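Local coordinates for protein xylooligosaccharide oxidase (Myceliophthora thermophila, PDB 5L6G) that oxidises the C1 hydroxyl of xylooligosaccharides and related sugars to lactones with a bicovalently bound FAD, passing the electrons to oxygen to give hydrogen peroxide, at residues 213-221 and 485-493; 80-91 and 106-114. All blocks are in the same frame, centred on the assembly; numbering follows the deposited sequence.

Contact 1. Residues 213-221 and 485-493. With FAD (flavin-adenine dinucleotide), chain D.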
loop_
_atom_site.group_PDB
_atom_site.type_symbol
_atom_site.label_atom_id
_atom_site.label_comp_id
_atom_site.label_asym_id
_atom_site.label_seq_id
_atom_site.Cartn_x
_atom_site.Cartn_y
_atom_site.Cartn_z
ATOM N N ALA A 213 9.194 4.472 3.882
ATOM C CA ALA A 213 8.678 5.666 4.548
ATOM C C ALA A 213 8.797 6.916 3.682
ATOM O O ALA A 213 8.860 8.031 4.199
ATOM C CB ALA A 213 9.394 5.858 5.875
ATOM N N GLY A 214 8.790 6.729 2.361
ATOM C CA GLY A 214 9.147 7.778 1.402
ATOM C C GLY A 214 8.297 9.033 1.378
ATOM O O GLY A 214 8.728 10.066 0.878
ATOM N N SER A 215 7.115 8.989 1.974
ATOM C CA SER A 215 6.271 10.176 2.092
ATOM C C SER A 215 6.876 11.248 2.984
ATOM O O SER A 215 6.415 12.380 2.983
ATOM C CB SER A 215 4.886 9.805 2.646
ATOM O OG SER A 215 4.987 9.005 3.814
ATOM N N ASN A 216 7.901 10.894 3.747
ATOM C CA ASN A 216 8.441 11.791 4.755
ATOM C C ASN A 216 9.676 12.569 4.330
ATOM O O ASN A 216 10.098 13.463 5.059
ATOM C CB ASN A 216 8.798 10.984 6.002
ATOM C CG ASN A 216 7.580 10.418 6.685
ATOM O OD1 ASN A 216 6.838 11.157 7.316
ATOM N ND2 ASN A 216 7.356 9.110 6.543
ATOM N N PHE A 217 10.269 12.222 3.191
ATOM C CA PHE A 217 11.608 12.718 2.871
ATOM C C PHE A 217 11.779 13.606 1.655
ATOM O O PHE A 217 12.855 14.148 1.461
ATOM C CB PHE A 217 12.573 11.541 2.810
ATOM C CG PHE A 217 12.583 10.758 4.072
ATOM C CD1 PHE A 217 13.285 11.215 5.164
ATOM C CD2 PHE A 217 11.809 9.621 4.204
ATOM C CE1 PHE A 217 13.267 10.524 6.359
ATOM C CE2 PHE A 217 11.792 8.927 5.394
ATOM C CZ PHE A 217 12.532 9.367 6.466
ATOM N N GLY A 218 10.723 13.792 0.868
ATOM C CA GLY A 218 10.810 14.597 -0.340
ATOM C C GLY A 218 9.714 14.156 -1.278
ATOM O O GLY A 218 8.909 13.309 -0.927
ATOM N N ILE A 219 9.642 14.766 -2.445
ATOM C CA ILE A 219 8.708 14.318 -3.458
ATOM C C ILE A 219 9.526 13.587 -4.493
ATOM O O ILE A 219 10.415 14.165 -5.106
ATOM C CB ILE A 219 7.957 15.507 -4.084
ATOM C CG1 ILE A 219 7.149 16.228 -3.000
ATOM C CG2 ILE A 219 7.050 15.024 -5.200
ATOM C CD1 ILE A 219 6.283 17.344 -3.527
ATOM N N VAL A 220 9.261 12.304 -4.647
ATOM C CA VAL A 220 9.887 11.524 -5.711
ATOM C C VAL A 220 9.305 12.010 -7.035
ATOM O O VAL A 220 8.087 12.012 -7.226
ATOM C CB VAL A 220 9.629 10.028 -5.521
ATOM C CG1 VAL A 220 10.156 9.248 -6.707
ATOM C CG2 VAL A 220 10.291 9.550 -4.251
ATOM N N ALA A 221 10.185 12.473 -7.913
ATOM C CA ALA A 221 9.795 13.037 -9.198
ATOM C C ALA A 221 9.947 12.060 -10.341
ATOM O O ALA A 221 9.391 12.281 -11.410
ATOM C CB ALA A 221 10.605 14.300 -9.486
ATOM N N LEU A 485 8.516 20.320 6.267
ATOM C CA LEU A 485 7.724 20.833 5.168
ATOM C C LEU A 485 6.688 19.820 4.699
ATOM O O LEU A 485 5.563 20.193 4.350
ATOM C CB LEU A 485 8.615 21.229 3.988
ATOM C CG LEU A 485 7.848 21.862 2.831
ATOM C CD1 LEU A 485 7.348 23.231 3.241
ATOM C CD2 LEU A 485 8.716 21.990 1.598
ATOM N N PHE A 486 7.071 18.548 4.686
ATOM C CA PHE A 486 6.192 17.482 4.198
ATOM C C PHE A 486 5.322 16.858 5.286
ATOM O O PHE A 486 4.916 15.710 5.178
ATOM C CB PHE A 486 7.032 16.418 3.493
ATOM C CG PHE A 486 7.824 16.962 2.339
ATOM C CD1 PHE A 486 7.175 17.558 1.263
ATOM C CD2 PHE A 486 9.200 16.883 2.322
ATOM C CE1 PHE A 486 7.891 18.060 0.177
ATOM C CE2 PHE A 486 9.923 17.386 1.252
ATOM C CZ PHE A 486 9.270 17.973 0.178
ATOM N N TYR A 487 4.994 17.657 6.291
ATOM C CA TYR A 487 4.245 17.216 7.447
ATOM C C TYR A 487 2.890 16.672 7.054
ATOM O O TYR A 487 2.226 17.200 6.177
ATOM C CB TYR A 487 4.052 18.392 8.430
ATOM C CG TYR A 487 3.097 18.046 9.538
ATOM C CD1 TYR A 487 3.533 17.340 10.640
ATOM C CD2 TYR A 487 1.733 18.342 9.435
ATOM C CE1 TYR A 487 2.665 16.987 11.649
ATOM C CE2 TYR A 487 0.854 17.993 10.444
ATOM C CZ TYR A 487 1.322 17.294 11.541
ATOM O OH TYR A 487 0.472 16.913 12.558
ATOM N N TYR A 488 2.507 15.588 7.714
ATOM C CA TYR A 488 1.130 15.172 7.799
ATOM C C TYR A 488 0.985 14.544 9.180
ATOM O O TYR A 488 1.989 14.323 9.839
ATOM C CB TYR A 488 0.716 14.246 6.668
ATOM C CG TYR A 488 1.499 12.968 6.514
ATOM C CD1 TYR A 488 2.692 12.942 5.802
ATOM C CD2 TYR A 488 1.012 11.788 7.012
ATOM C CE1 TYR A 488 3.393 11.750 5.601
ATOM C CE2 TYR A 488 1.706 10.599 6.828
ATOM C CZ TYR A 488 2.898 10.588 6.130
ATOM O OH TYR A 488 3.545 9.374 5.938
ATOM N N PRO A 489 -0.251 14.304 9.633
ATOM C CA PRO A 489 -0.441 13.971 11.059
ATOM C C PRO A 489 0.195 12.669 11.545
ATOM O O PRO A 489 0.343 12.484 12.743
ATOM C CB PRO A 489 -1.961 13.936 11.193
ATOM C CG PRO A 489 -2.409 14.966 10.191
ATOM C CD PRO A 489 -1.534 14.681 9.006
ATOM N N GLN A 490 0.580 11.784 10.623
ATOM C CA GLN A 490 1.358 10.607 10.991
ATOM C C GLN A 490 2.745 10.577 10.374
ATOM O O GLN A 490 3.335 9.504 10.213
ATOM C CB GLN A 490 0.577 9.338 10.665
ATOM C CG GLN A 490 -0.724 9.258 11.458
ATOM C CD GLN A 490 -1.505 7.995 11.191
ATOM O OE1 GLN A 490 -1.343 7.358 10.152
ATOM N NE2 GLN A 490 -2.381 7.635 12.116
ATOM N N ALA A 491 3.289 11.754 10.067
ATOM C CA ALA A 491 4.652 11.850 9.568
ATOM C C ALA A 491 5.663 11.519 10.660
ATOM O O ALA A 491 5.460 11.789 11.859
ATOM C CB ALA A 491 4.956 13.218 8.995
ATOM N N VAL A 492 6.778 10.956 10.206
ATOM C CA VAL A 492 7.936 10.752 11.052
ATOM C C VAL A 492 8.388 12.094 11.626
ATOM O O VAL A 492 8.521 13.063 10.889
ATOM C CB VAL A 492 9.085 10.130 10.259
ATOM C CG1 VAL A 492 10.355 10.115 11.081
ATOM C CG2 VAL A 492 8.694 8.701 9.836
ATOM N N GLU A 493 8.648 12.122 12.921
ATOM C CA GLU A 493 9.179 13.313 13.587
ATOM C C GLU A 493 10.697 13.402 13.453
ATOM O O GLU A 493 11.395 12.423 13.710
ATOM C CB GLU A 493 8.892 13.252 15.077
ATOM C CG GLU A 493 7.447 13.405 15.456
ATOM C CD GLU A 493 7.263 13.284 16.949
ATOM O OE1 GLU A 493 7.689 14.220 17.671
ATOM O OE2 GLU A 493 6.707 12.258 17.392
HETATM P PA FAD D . -1.660 9.139 -2.237
HETATM O O1A FAD D . -1.487 10.006 -3.462
HETATM O O2A FAD D . -2.841 9.434 -1.368
HETATM O O5B FAD D . -0.311 9.065 -1.432
HETATM C C5B FAD D . -0.138 8.293 -0.240
HETATM C C4B FAD D . 1.034 8.828 0.551
HETATM O O4B FAD D . 2.218 8.747 -0.245
HETATM C C3B FAD D . 0.871 10.292 0.926
HETATM O O3B FAD D . 1.536 10.537 2.148
HETATM C C2B FAD D . 1.593 11.016 -0.181
HETATM O O2B FAD D . 2.000 12.333 0.167
HETATM C C1B FAD D . 2.737 10.065 -0.454
HETATM N N9A FAD D . 3.213 10.216 -1.831
HETATM C C8A FAD D . 2.521 10.112 -2.963
HETATM N N7A FAD D . 3.317 10.340 -4.035
HETATM C C5A FAD D . 4.531 10.575 -3.537
HETATM C C6A FAD D . 5.827 10.918 -4.118
HETATM N N6A FAD D . 5.897 10.992 -5.461
HETATM N N1A FAD D . 6.853 11.138 -3.269
HETATM C C2A FAD D . 6.749 11.038 -1.941
HETATM N N3A FAD D . 5.567 10.721 -1.334
HETATM C C4A FAD D . 4.464 10.492 -2.096
HETATM N N1 FAD D . -2.077 -1.482 -0.980
HETATM C C2 FAD D . -1.404 -2.672 -1.070
HETATM O O2 FAD D . -0.311 -2.806 -0.451
HETATM N N3 FAD D . -1.877 -3.682 -1.840
HETATM C C4 FAD D . -3.020 -3.578 -2.562
HETATM O O4 FAD D . -3.475 -4.510 -3.282
HETATM C C4X FAD D . -3.806 -2.327 -2.508
HETATM N N5 FAD D . -4.969 -2.134 -3.196
HETATM C C5X FAD D . -5.678 -0.945 -3.161
HETATM C C6 FAD D . -6.856 -0.747 -3.894
HETATM C C7 FAD D . -7.542 0.475 -3.803
HETATM C C7M FAD D . -8.818 0.638 -4.593
HETATM C C8 FAD D . -7.007 1.606 -2.968
HETATM C C8M FAD D . -7.692 2.967 -2.911
HETATM C C9 FAD D . -5.829 1.388 -2.261
HETATM C C9A FAD D . -5.151 0.157 -2.307
HETATM N N10 FAD D . -3.959 -0.082 -1.572
HETATM C C10 FAD D . -3.250 -1.284 -1.637
HETATM C "C1'" FAD D . -3.372 0.933 -0.705
HETATM C "C2'" FAD D . -2.352 1.769 -1.410
HETATM O "O2'" FAD D . -1.151 0.996 -1.488
HETATM C "C3'" FAD D . -2.102 2.972 -0.517
HETATM O "O3'" FAD D . -3.315 3.694 -0.274
HETATM C "C4'" FAD D . -1.083 3.882 -1.207
HETATM O "O4'" FAD D . -0.319 4.565 -0.203
HETATM C "C5'" FAD D . -1.800 4.837 -2.127
HETATM O "O5'" FAD D . -0.863 5.422 -3.034
HETATM P P FAD D . -1.338 6.691 -3.843
HETATM O O1P FAD D . -0.197 7.306 -4.591
HETATM O O2P FAD D . -2.567 6.360 -4.629
HETATM O O3P FAD D . -1.911 7.611 -2.664
HETATM O O HOH W 1 3.889 13.984 2.388
HETATM O O HOH W 2 4.786 8.242 8.140
HETATM O O HOH W 3 6.632 14.068 6.412
#
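N216 and A491 are the residues whose CA atoms lie nearest across the contact, 6.1 Å apart, where a 3-10 turn over 214-216, leading into strand 219-221, meets an irregular segment whose type I turn runs from Y488 to A491. N216 OD1 accepts from V492 N at 2.9 Å, the N-H lying well above the carbonyl plane, while ND2 donates to A213 O at 3.0 Å and thereby fixes which end of the amide faces V492. A water joins OD1 to F486 O, another joins ND2 to Y488 OH and Q490 O, and V492 CG2 lies against ND2. With an alanine in place of N216, V492 N would probably lose its acceptor, and the two waters one anchor each. Turned between its backbone N and carbonyl carbon (chi1 50°), S215 OG is hydrogen-bonded to Y488 OH at 2.6 Å near the plane of the ring; H166 also bonds this serine. The F486 ring lies with one face toward G218, whose CA is 3.3 Å from F486 CE2. Glycine suits this place, since its backbone angles would jam a CB against the preceding carbonyl. I219 CG1 packs on F486 CE1 at 3.7 Å. V220 pairs its backbone N and O with adenine N1A and N6A, and FAD O3B lies over a face of Y488: this is the adenosine end of the FAD site in a PCMH-type fold, closed by the berberine-like C-terminal segment.

Contact 2. Residues 80-91 and 106-114; sequences AAEVGVKANPKS and GHLVVELDR. With FAD (flavin-adenine dinucleotide), chain D.
Strands 87-90 and 108-111 run side by side and parallel, A87 paired with L108 and K90 with E111, their axes 4.6 Å apart at a crossing angle of -27°. Five backbone hydrogen bonds join them: K86 O, N88 and K90 on one side alternate with L108, V110 and L112 N on the other, V110 N to N88 O being close to straight at 174°. P89 has no N-H to give, yet its place in the register asks for none across this pair.

Polar side chains make two further links. H107 ND1 donates to N88 OD1 at 2.5 Å, in the plane of both the amide and, nearly, the ring, while E104 holds H107 NE2, fixing the ring's rotation. K90 and E111 form a salt bridge, NZ to OE1 2.7 Å on the syn lone pair; the lysine reaches it on a chain that starts anti to the backbone N (chi1 -173°) and bends only at its end, where NZ also donates to D49 O. A water ties E111 OE2 to S91 O.

Apolar contacts complete the pair. K86 CB sits over the centre of the H107 ring, 3.5 Å from the centroid, a CH-pi contact. L108 CD2 touches A80 CB of helix 70-83, small enough to let the leucine in, and L112 CD1 packs on P89 CB.

The cofactor meets the end of strand 87-90: P89 O accepts from ribose O2B at 2.6 Å, S91 N donates to phosphate O1A, and P89 CG lies 3.3 Å from adenine C4A. Strand pairing and the buried ion pair probably hold these FAD-binding groups in place, and the nearby lysine would be likely to temper the carboxylate's charge.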
loop_
_atom_site.group_PDB
_atom_site.type_symbol
_atom_site.label_atom_id
_atom_site.label_comp_id
_atom_site.label_asym_id
_atom_site.label_seq_id
_atom_site.Cartn_x
_atom_site.Cartn_y
_atom_site.Cartn_z
ATOM N N ALA A 80 6.058 26.614 -1.111
ATOM C CA ALA A 80 5.576 26.196 0.197
ATOM C C ALA A 80 6.553 26.588 1.277
ATOM O O ALA A 80 6.149 27.101 2.309
ATOM C CB ALA A 80 5.350 24.707 0.237
ATOM N N ALA A 81 7.827 26.316 1.051
ATOM C CA ALA A 81 8.858 26.669 2.023
ATOM C C ALA A 81 8.925 28.182 2.251
ATOM O O ALA A 81 8.989 28.630 3.391
ATOM C CB ALA A 81 10.211 26.160 1.577
ATOM N N GLU A 82 8.961 28.944 1.161
ATOM C CA GLU A 82 9.055 30.395 1.219
ATOM C C GLU A 82 7.824 31.032 1.884
ATOM O O GLU A 82 7.950 31.935 2.708
ATOM C CB GLU A 82 9.292 30.940 -0.209
ATOM C CG GLU A 82 9.189 32.443 -0.408
ATOM C CD GLU A 82 9.427 32.827 -1.868
ATOM O OE1 GLU A 82 10.059 32.026 -2.605
ATOM O OE2 GLU A 82 8.960 33.913 -2.278
ATOM N N VAL A 83 6.644 30.560 1.504
ATOM C CA VAL A 83 5.377 31.113 1.974
ATOM C C VAL A 83 5.066 30.646 3.399
ATOM O O VAL A 83 4.501 31.407 4.196
ATOM C CB VAL A 83 4.257 30.739 0.978
ATOM C CG1 VAL A 83 2.873 30.815 1.585
ATOM C CG2 VAL A 83 4.360 31.627 -0.249
ATOM N N GLY A 84 5.433 29.403 3.715
ATOM C CA GLY A 84 5.288 28.891 5.067
ATOM C C GLY A 84 4.013 28.103 5.204
ATOM O O GLY A 84 3.233 28.315 6.130
ATOM N N VAL A 85 3.792 27.192 4.259
ATOM C CA VAL A 85 2.713 26.240 4.339
ATOM C C VAL A 85 3.345 24.867 4.122
ATOM O O VAL A 85 4.459 24.749 3.613
ATOM C CB VAL A 85 1.569 26.519 3.317
ATOM C CG1 VAL A 85 0.910 27.886 3.584
ATOM C CG2 VAL A 85 2.060 26.447 1.874
ATOM N N LYS A 86 2.650 23.838 4.564
ATOM C CA LYS A 86 3.109 22.479 4.389
ATOM C C LYS A 86 2.777 22.056 2.970
ATOM O O LYS A 86 1.912 22.668 2.333
ATOM C CB LYS A 86 2.435 21.564 5.401
ATOM C CG LYS A 86 2.695 21.949 6.842
ATOM C CD LYS A 86 4.171 21.954 7.187
ATOM C CE LYS A 86 4.368 22.229 8.675
ATOM N NZ LYS A 86 5.798 22.178 9.095
ATOM N N ALA A 87 3.481 21.040 2.462
ATOM C CA ALA A 87 3.256 20.556 1.112
ATOM C C ALA A 87 3.276 19.056 1.109
ATOM O O ALA A 87 4.102 18.457 1.801
ATOM C CB ALA A 87 4.331 21.083 0.172
ATOM N N ASN A 88 2.373 18.433 0.351
ATOM C CA ASN A 88 2.405 16.983 0.188
ATOM C C ASN A 88 2.158 16.602 -1.246
ATOM O O ASN A 88 1.299 17.183 -1.875
ATOM C CB ASN A 88 1.324 16.317 1.059
ATOM C CG ASN A 88 1.327 16.840 2.460
ATOM O OD1 ASN A 88 0.661 17.842 2.762
ATOM N ND2 ASN A 88 2.131 16.224 3.317
ATOM N N PRO A 89 2.872 15.590 -1.749
ATOM C CA PRO A 89 2.559 15.043 -3.048
ATOM C C PRO A 89 1.324 14.166 -3.000
ATOM O O PRO A 89 1.087 13.481 -2.007
ATOM C CB PRO A 89 3.785 14.200 -3.375
ATOM C CG PRO A 89 4.289 13.772 -2.060
ATOM C CD PRO A 89 3.985 14.876 -1.109
ATOM N N LYS A 90 0.539 14.217 -4.069
ATOM C CA LYS A 90 -0.608 13.333 -4.269
ATOM C C LYS A 90 -0.398 12.637 -5.596
ATOM O O LYS A 90 -0.328 13.292 -6.664
ATOM C CB LYS A 90 -1.896 14.123 -4.282
ATOM C CG LYS A 90 -3.155 13.268 -4.328
ATOM C CD LYS A 90 -4.380 14.185 -4.274
ATOM C CE LYS A 90 -5.614 13.488 -4.774
ATOM N NZ LYS A 90 -6.185 14.212 -5.900
ATOM N N SER A 91 -0.235 11.327 -5.536
ATOM C CA SER A 91 -0.000 10.533 -6.737
ATOM C C SER A 91 -1.335 9.938 -7.207
ATOM O O SER A 91 -1.993 10.515 -8.057
ATOM C CB SER A 91 1.075 9.482 -6.480
ATOM O OG SER A 91 1.209 8.596 -7.576
ATOM N N GLY A 106 -5.434 22.973 4.409
ATOM C CA GLY A 106 -4.476 24.066 4.346
ATOM C C GLY A 106 -3.058 23.756 3.902
ATOM O O GLY A 106 -2.188 24.595 4.083
ATOM N N HIS A 107 -2.818 22.577 3.322
ATOM C CA HIS A 107 -1.495 22.277 2.741
ATOM C C HIS A 107 -1.526 22.556 1.260
ATOM O O HIS A 107 -2.585 22.538 0.629
ATOM C CB HIS A 107 -1.136 20.799 2.896
ATOM C CG HIS A 107 -0.948 20.364 4.309
ATOM N ND1 HIS A 107 -0.134 19.302 4.653
ATOM C CD2 HIS A 107 -1.433 20.865 5.469
ATOM C CE1 HIS A 107 -0.164 19.146 5.965
ATOM N NE2 HIS A 107 -0.947 20.078 6.482
ATOM N N LEU A 108 -0.345 22.796 0.704
ATOM C CA LEU A 108 -0.165 22.770 -0.735
ATOM C C LEU A 108 -0.170 21.320 -1.155
ATOM O O LEU A 108 0.599 20.532 -0.622
ATOM C CB LEU A 108 1.171 23.385 -1.124
ATOM C CG LEU A 108 1.577 23.189 -2.581
ATOM C CD1 LEU A 108 0.600 23.893 -3.510
ATOM C CD2 LEU A 108 2.991 23.700 -2.802
ATOM N N VAL A 109 -1.015 20.980 -2.104
ATOM C CA VAL A 109 -1.037 19.651 -2.654
ATOM C C VAL A 109 -0.350 19.700 -4.000
ATOM O O VAL A 109 -0.734 20.481 -4.875
ATOM C CB VAL A 109 -2.472 19.119 -2.784
ATOM C CG1 VAL A 109 -2.472 17.804 -3.556
ATOM C CG2 VAL A 109 -3.058 18.936 -1.401
ATOM N N VAL A 110 0.677 18.878 -4.142
ATOM C CA VAL A 110 1.409 18.772 -5.396
ATOM C C VAL A 110 0.815 17.574 -6.100
ATOM O O VAL A 110 1.181 16.430 -5.837
ATOM C CB VAL A 110 2.918 18.635 -5.142
ATOM C CG1 VAL A 110 3.697 18.559 -6.456
ATOM C CG2 VAL A 110 3.365 19.814 -4.285
ATOM N N GLU A 111 -0.172 17.862 -6.934
ATOM C CA GLU A 111 -0.919 16.840 -7.633
ATOM C C GLU A 111 -0.110 16.346 -8.834
ATOM O O GLU A 111 0.163 17.117 -9.747
ATOM C CB GLU A 111 -2.246 17.427 -8.121
ATOM C CG GLU A 111 -3.011 16.517 -9.057
ATOM C CD GLU A 111 -3.493 15.278 -8.349
ATOM O OE1 GLU A 111 -4.269 15.419 -7.378
ATOM O OE2 GLU A 111 -3.108 14.165 -8.741
ATOM N N LEU A 112 0.200 15.054 -8.844
ATOM C CA LEU A 112 1.170 14.456 -9.749
ATOM C C LEU A 112 0.539 13.677 -10.892
ATOM O O LEU A 112 1.255 13.105 -11.705
ATOM C CB LEU A 112 2.079 13.507 -8.963
ATOM C CG LEU A 112 2.879 14.152 -7.832
ATOM C CD1 LEU A 112 3.669 13.070 -7.128
ATOM C CD2 LEU A 112 3.834 15.219 -8.353
ATOM N N ASP A 113 -0.790 13.702 -10.982
ATOM C CA ASP A 113 -1.520 12.846 -11.915
ATOM C C ASP A 113 -1.398 13.224 -13.379
ATOM O O ASP A 113 -1.765 12.434 -14.235
ATOM C CB ASP A 113 -3.007 12.731 -11.522
ATOM C CG ASP A 113 -3.811 13.983 -11.834
ATOM O OD1 ASP A 113 -3.247 15.073 -11.980
ATOM O OD2 ASP A 113 -5.052 13.881 -11.920
ATOM N N ARG A 114 -0.860 14.400 -13.680
ATOM C CA ARG A 114 -0.534 14.734 -15.061
ATOM C C ARG A 114 0.831 14.123 -15.480
ATOM O O ARG A 114 1.149 14.086 -16.647
ATOM C CB ARG A 114 -0.595 16.249 -15.313
ATOM C CG ARG A 114 -1.822 17.007 -14.745
ATOM C CD ARG A 114 -3.202 16.314 -14.863
ATOM N NE ARG A 114 -4.361 17.243 -14.722
ATOM C CZ ARG A 114 -4.938 17.647 -13.571
ATOM N NH1 ARG A 114 -4.519 17.227 -12.385
ATOM N NH2 ARG A 114 -5.971 18.492 -13.601
HETATM P PA FAD D . -1.660 9.139 -2.237
HETATM O O1A FAD D . -1.487 10.006 -3.462
HETATM O O2A FAD D . -2.841 9.434 -1.368
HETATM O O5B FAD D . -0.311 9.065 -1.432
HETATM C C5B FAD D . -0.138 8.293 -0.240
HETATM C C4B FAD D . 1.034 8.828 0.551
HETATM O O4B FAD D . 2.218 8.747 -0.245
HETATM C C3B FAD D . 0.871 10.292 0.926
HETATM O O3B FAD D . 1.536 10.537 2.148
HETATM C C2B FAD D . 1.593 11.016 -0.181
HETATM O O2B FAD D . 2.000 12.333 0.167
HETATM C C1B FAD D . 2.737 10.065 -0.454
HETATM N N9A FAD D . 3.213 10.216 -1.831
HETATM C C8A FAD D . 2.521 10.112 -2.963
HETATM N N7A FAD D . 3.317 10.340 -4.035
HETATM C C5A FAD D . 4.531 10.575 -3.537
HETATM C C6A FAD D . 5.827 10.918 -4.118
HETATM N N6A FAD D . 5.897 10.992 -5.461
HETATM N N1A FAD D . 6.853 11.138 -3.269
HETATM C C2A FAD D . 6.749 11.038 -1.941
HETATM N N3A FAD D . 5.567 10.721 -1.334
HETATM C C4A FAD D . 4.464 10.492 -2.096
HETATM N N1 FAD D . -2.077 -1.482 -0.980
HETATM C C2 FAD D . -1.404 -2.672 -1.070
HETATM O O2 FAD D . -0.311 -2.806 -0.451
HETATM N N3 FAD D . -1.877 -3.682 -1.840
HETATM C C4 FAD D . -3.020 -3.578 -2.562
HETATM O O4 FAD D . -3.475 -4.510 -3.282
HETATM C C4X FAD D . -3.806 -2.327 -2.508
HETATM N N5 FAD D . -4.969 -2.134 -3.196
HETATM C C5X FAD D . -5.678 -0.945 -3.161
HETATM C C6 FAD D . -6.856 -0.747 -3.894
HETATM C C7 FAD D . -7.542 0.475 -3.803
HETATM C C7M FAD D . -8.818 0.638 -4.593
HETATM C C8 FAD D . -7.007 1.606 -2.968
HETATM C C8M FAD D . -7.692 2.967 -2.911
HETATM C C9 FAD D . -5.829 1.388 -2.261
HETATM C C9A FAD D . -5.151 0.157 -2.307
HETATM N N10 FAD D . -3.959 -0.082 -1.572
HETATM C C10 FAD D . -3.250 -1.284 -1.637
HETATM C "C1'" FAD D . -3.372 0.933 -0.705
HETATM C "C2'" FAD D . -2.352 1.769 -1.410
HETATM O "O2'" FAD D . -1.151 0.996 -1.488
HETATM C "C3'" FAD D . -2.102 2.972 -0.517
HETATM O "O3'" FAD D . -3.315 3.694 -0.274
HETATM C "C4'" FAD D . -1.083 3.882 -1.207
HETATM O "O4'" FAD D . -0.319 4.565 -0.203
HETATM C "C5'" FAD D . -1.800 4.837 -2.127
HETATM O "O5'" FAD D . -0.863 5.422 -3.034
HETATM P P FAD D . -1.338 6.691 -3.843
HETATM O O1P FAD D . -0.197 7.306 -4.591
HETATM O O2P FAD D . -2.567 6.360 -4.629
HETATM O O3P FAD D . -1.911 7.611 -2.664
HETATM O O HOH W 4 -0.059 24.354 5.725
HETATM O O HOH W 5 -4.097 12.101 -7.576
#

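How the contacts relate
The two contacts lie with their centres about 11 Å apart, on the same side of the chain's centre, and both touch the FAD. Contact 2 closes before contact 1 opens along the chain. Contact 2 pairs edge strand 87-90 with 108-111 in a small mixed sheet, and contact 1 joins the start of strand 219-229, in another sheet, to the loop after helix 470-480. They meet directly: L485 O lies 2.9 Å from A87 N and Y487 O lies 3.0 Å from N88 ND2, both probable hydrogen bonds. The C-terminal segment thus borders both sheets, so that early and late parts of the chain together line part of the site for the adenosine half of the cofactor.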